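Side-chain contact in phosphoglycolate phosphatase (Thermoplasma acidophilum, PDB 1L6R), which dephosphorylates 2-phosphoglycolate to glycolate in a magnesium-dependent reaction and also, less efficiently, releases phosphate from pyrophosphate: residues E122-D125 / Y126-E130. The protein carries 1 engineered substitution. Sequence-based numbering, arbitrary orientation.
Sequences EDVD and YVRKE
The first turns of helix 124-132, which packs with helix 87-96 and the three-stranded antiparallel sheet away from the metal sites of this HAD-superfamily phosphatase, join D123, V124 and D125 to V127, R128 and K129. Three i to i+4 backbone bonds run through this turn: V127 N to D123 O, R128 N to V124 O at 2.9 Å, and K129 N to D125 O. The bond from V127 is almost straight (170°). One residue earlier a water replaces the direct bond, donating to E122 O at 2.6 Å and accepting from Y126 N at 3.0 Å. On one side of the helix V124 and R128 run alongside each other; V124 CG1 lies 3.9 Å from R128 NH1, meeting the guanidinium obliquely, and W145 of strand 144-149 touches both side chains. The R128 chain leaves CB extended and bends at chi3 (-77°), and its NH2 bonds to I138 O. A second water lies at the guanidinium edge, in its plane, accepting from R128 NH1 and donating to D125 OD1, both at 2.8 Å. K129 CG packs 3.3 Å from D125 O. The Y126 ring carries E130 CG 3.5 Å above one face, toward the rim, while its hydroxyl bonds to R99. The buried V127 side chain touches M96, M102 and I119. D125 OD1 and R128 NH1, 4.8 Å apart, are not in direct contact; one water bridges them, so their attraction is probably modest, and the bond from R128 NH2 to I138 O and the water at NH1 probably limit rotation of the guanidinium.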
ATOM      1  N   GLU A 122      13.364 -24.309   3.024  1.00 16.87           N
ATOM      2  CA  GLU A 122      12.653 -24.966   4.114  1.00 18.30           C
ATOM      3  C   GLU A 122      12.418 -24.093   5.333  1.00 18.48           C
ATOM      4  O   GLU A 122      11.510 -24.362   6.113  1.00 19.63           O
ATOM      5  CB  GLU A 122      13.395 -26.227   4.567  1.00 19.62           C
ATOM      6  CG  GLU A 122      13.661 -27.218   3.466  1.00 22.23           C
ATOM      7  CD  GLU A 122      15.078 -27.129   2.946  1.00 21.44           C
ATOM      8  OE1 GLU A 122      15.558 -25.997   2.704  1.00 19.83           O
ATOM      9  OE2 GLU A 122      15.712 -28.193   2.774  1.00 20.02           O
ATOM     10  N   ASP A 123      13.237 -23.059   5.512  1.00 17.25           N
ATOM     11  CA  ASP A 123      13.083 -22.184   6.674  1.00 16.48           C
ATOM     12  C   ASP A 123      12.276 -20.921   6.409  1.00 15.68           C
ATOM     13  O   ASP A 123      12.017 -20.151   7.327  1.00 16.61           O
ATOM     14  CB  ASP A 123      14.451 -21.767   7.233  1.00 17.07           C
ATOM     15  CG  ASP A 123      15.207 -22.919   7.859  1.00 17.74           C
ATOM     16  OD1 ASP A 123      14.545 -23.836   8.397  1.00 21.44           O
ATOM     17  OD2 ASP A 123      16.454 -22.907   7.828  1.00 17.71           O
ATOM     18  N   VAL A 124      11.863 -20.714   5.162  1.00 15.38           N
ATOM     19  CA  VAL A 124      11.123 -19.506   4.805  1.00 14.86           C
ATOM     20  C   VAL A 124       9.830 -19.268   5.579  1.00 15.30           C
ATOM     21  O   VAL A 124       9.604 -18.172   6.103  1.00 16.04           O
ATOM     22  CB  VAL A 124      10.800 -19.467   3.280  1.00 14.07           C
ATOM     23  CG1 VAL A 124       9.849 -18.324   2.971  1.00 14.96           C
ATOM     24  CG2 VAL A 124      12.086 -19.286   2.484  1.00 13.61           C
ATOM     25  N   ASP A 125       8.976 -20.283   5.666  1.00 16.82           N
ATOM     26  CA  ASP A 125       7.703 -20.104   6.353  1.00 17.18           C
ATOM     27  C   ASP A 125       7.879 -19.737   7.822  1.00 16.34           C
ATOM     28  O   ASP A 125       7.212 -18.835   8.330  1.00 18.94           O
ATOM     29  CB  ASP A 125       6.832 -21.360   6.226  1.00 19.72           C
ATOM     30  CG  ASP A 125       6.392 -21.623   4.795  1.00 21.45           C
ATOM     31  OD1 ASP A 125       6.401 -20.676   3.979  1.00 22.04           O
ATOM     32  OD2 ASP A 125       6.021 -22.776   4.486  1.00 22.92           O
ATOM     33  N   TYR A 126       8.787 -20.419   8.501  1.00 17.38           N
ATOM     34  CA  TYR A 126       9.011 -20.122   9.909  1.00 17.46           C
ATOM     35  C   TYR A 126       9.565 -18.714  10.118  1.00 17.63           C
ATOM     36  O   TYR A 126       9.083 -17.961  10.971  1.00 18.27           O
ATOM     37  CB  TYR A 126       9.978 -21.129  10.519  1.00 18.57           C
ATOM     38  CG  TYR A 126      10.335 -20.793  11.946  1.00 20.50           C
ATOM     39  CD1 TYR A 126       9.396 -20.923  12.969  1.00 22.16           C
ATOM     40  CD2 TYR A 126      11.607 -20.328  12.272  1.00 21.48           C
ATOM     41  CE1 TYR A 126       9.716 -20.599  14.284  1.00 23.45           C
ATOM     42  CE2 TYR A 126      11.940 -20.000  13.585  1.00 23.25           C
ATOM     43  CZ  TYR A 126      10.987 -20.138  14.584  1.00 24.58           C
ATOM     44  OH  TYR A 126      11.309 -19.822  15.884  1.00 28.44           O
ATOM     45  N   VAL A 127      10.587 -18.359   9.347  1.00 15.91           N
ATOM     46  CA  VAL A 127      11.180 -17.042   9.493  1.00 15.90           C
ATOM     47  C   VAL A 127      10.196 -15.932   9.133  1.00 15.35           C
ATOM     48  O   VAL A 127      10.195 -14.876   9.771  1.00 15.13           O
ATOM     49  CB  VAL A 127      12.473 -16.925   8.666  1.00 15.16           C
ATOM     50  CG1 VAL A 127      12.946 -15.481   8.644  1.00 15.73           C
ATOM     51  CG2 VAL A 127      13.559 -17.817   9.273  1.00 16.70           C
ATOM     52  N   ARG A 128       9.344 -16.158   8.137  1.00 15.06           N
ATOM     53  CA  ARG A 128       8.371 -15.135   7.786  1.00 14.49           C
ATOM     54  C   ARG A 128       7.419 -14.911   8.961  1.00 16.22           C
ATOM     55  O   ARG A 128       7.099 -13.777   9.300  1.00 15.82           O
ATOM     56  CB  ARG A 128       7.577 -15.520   6.531  1.00 15.61           C
ATOM     57  CG  ARG A 128       6.431 -14.545   6.245  1.00 17.93           C
ATOM     58  CD  ARG A 128       5.812 -14.741   4.874  1.00 18.02           C
ATOM     59  NE  ARG A 128       6.642 -14.167   3.817  1.00 21.58           N
ATOM     60  CZ  ARG A 128       7.051 -14.834   2.744  1.00 21.31           C
ATOM     61  NH1 ARG A 128       6.711 -16.106   2.585  1.00 25.15           N
ATOM     62  NH2 ARG A 128       7.785 -14.228   1.822  1.00 23.29           N
ATOM     63  N   LYS A 129       6.975 -16.001   9.585  1.00 17.09           N
ATOM     64  CA  LYS A 129       6.072 -15.892  10.724  1.00 19.67           C
ATOM     65  C   LYS A 129       6.744 -15.104  11.845  1.00 17.48           C
ATOM     66  O   LYS A 129       6.145 -14.199  12.426  1.00 19.36           O
ATOM     67  CB  LYS A 129       5.677 -17.285  11.227  1.00 22.08           C
ATOM     68  CG  LYS A 129       4.735 -18.047  10.300  0.71 26.95           C
ATOM     69  CD  LYS A 129       4.383 -19.409  10.883  0.70 31.01           C
ATOM     70  CE  LYS A 129       3.427 -20.175   9.981  0.69 33.22           C
ATOM     71  NZ  LYS A 129       3.053 -21.494  10.565  0.60 35.78           N
ATOM     72  N   GLU A 130       7.991 -15.446  12.143  1.00 17.83           N
ATOM     73  CA  GLU A 130       8.734 -14.750  13.190  1.00 17.39           C
ATOM     74  C   GLU A 130       8.943 -13.281  12.829  1.00 17.16           C
ATOM     75  O   GLU A 130       8.797 -12.393  13.671  1.00 17.93           O
ATOM     76  CB  GLU A 130      10.088 -15.421  13.416  1.00 21.04           C
ATOM     77  CG  GLU A 130       9.999 -16.771  14.104  1.00 25.02           C
ATOM     78  CD  GLU A 130       9.246 -16.692  15.419  1.00 28.33           C
ATOM     79  OE1 GLU A 130       8.000 -16.778  15.401  1.00 31.84           O
ATOM     80  OE2 GLU A 130       9.902 -16.527  16.469  1.00 31.70           O
TER
HETATM   81  O   HOH W   1       9.876 -23.074   7.729  1.00 22.69           O
HETATM   82  O   HOH W   2       5.435 -18.023   4.220  1.00 22.04           O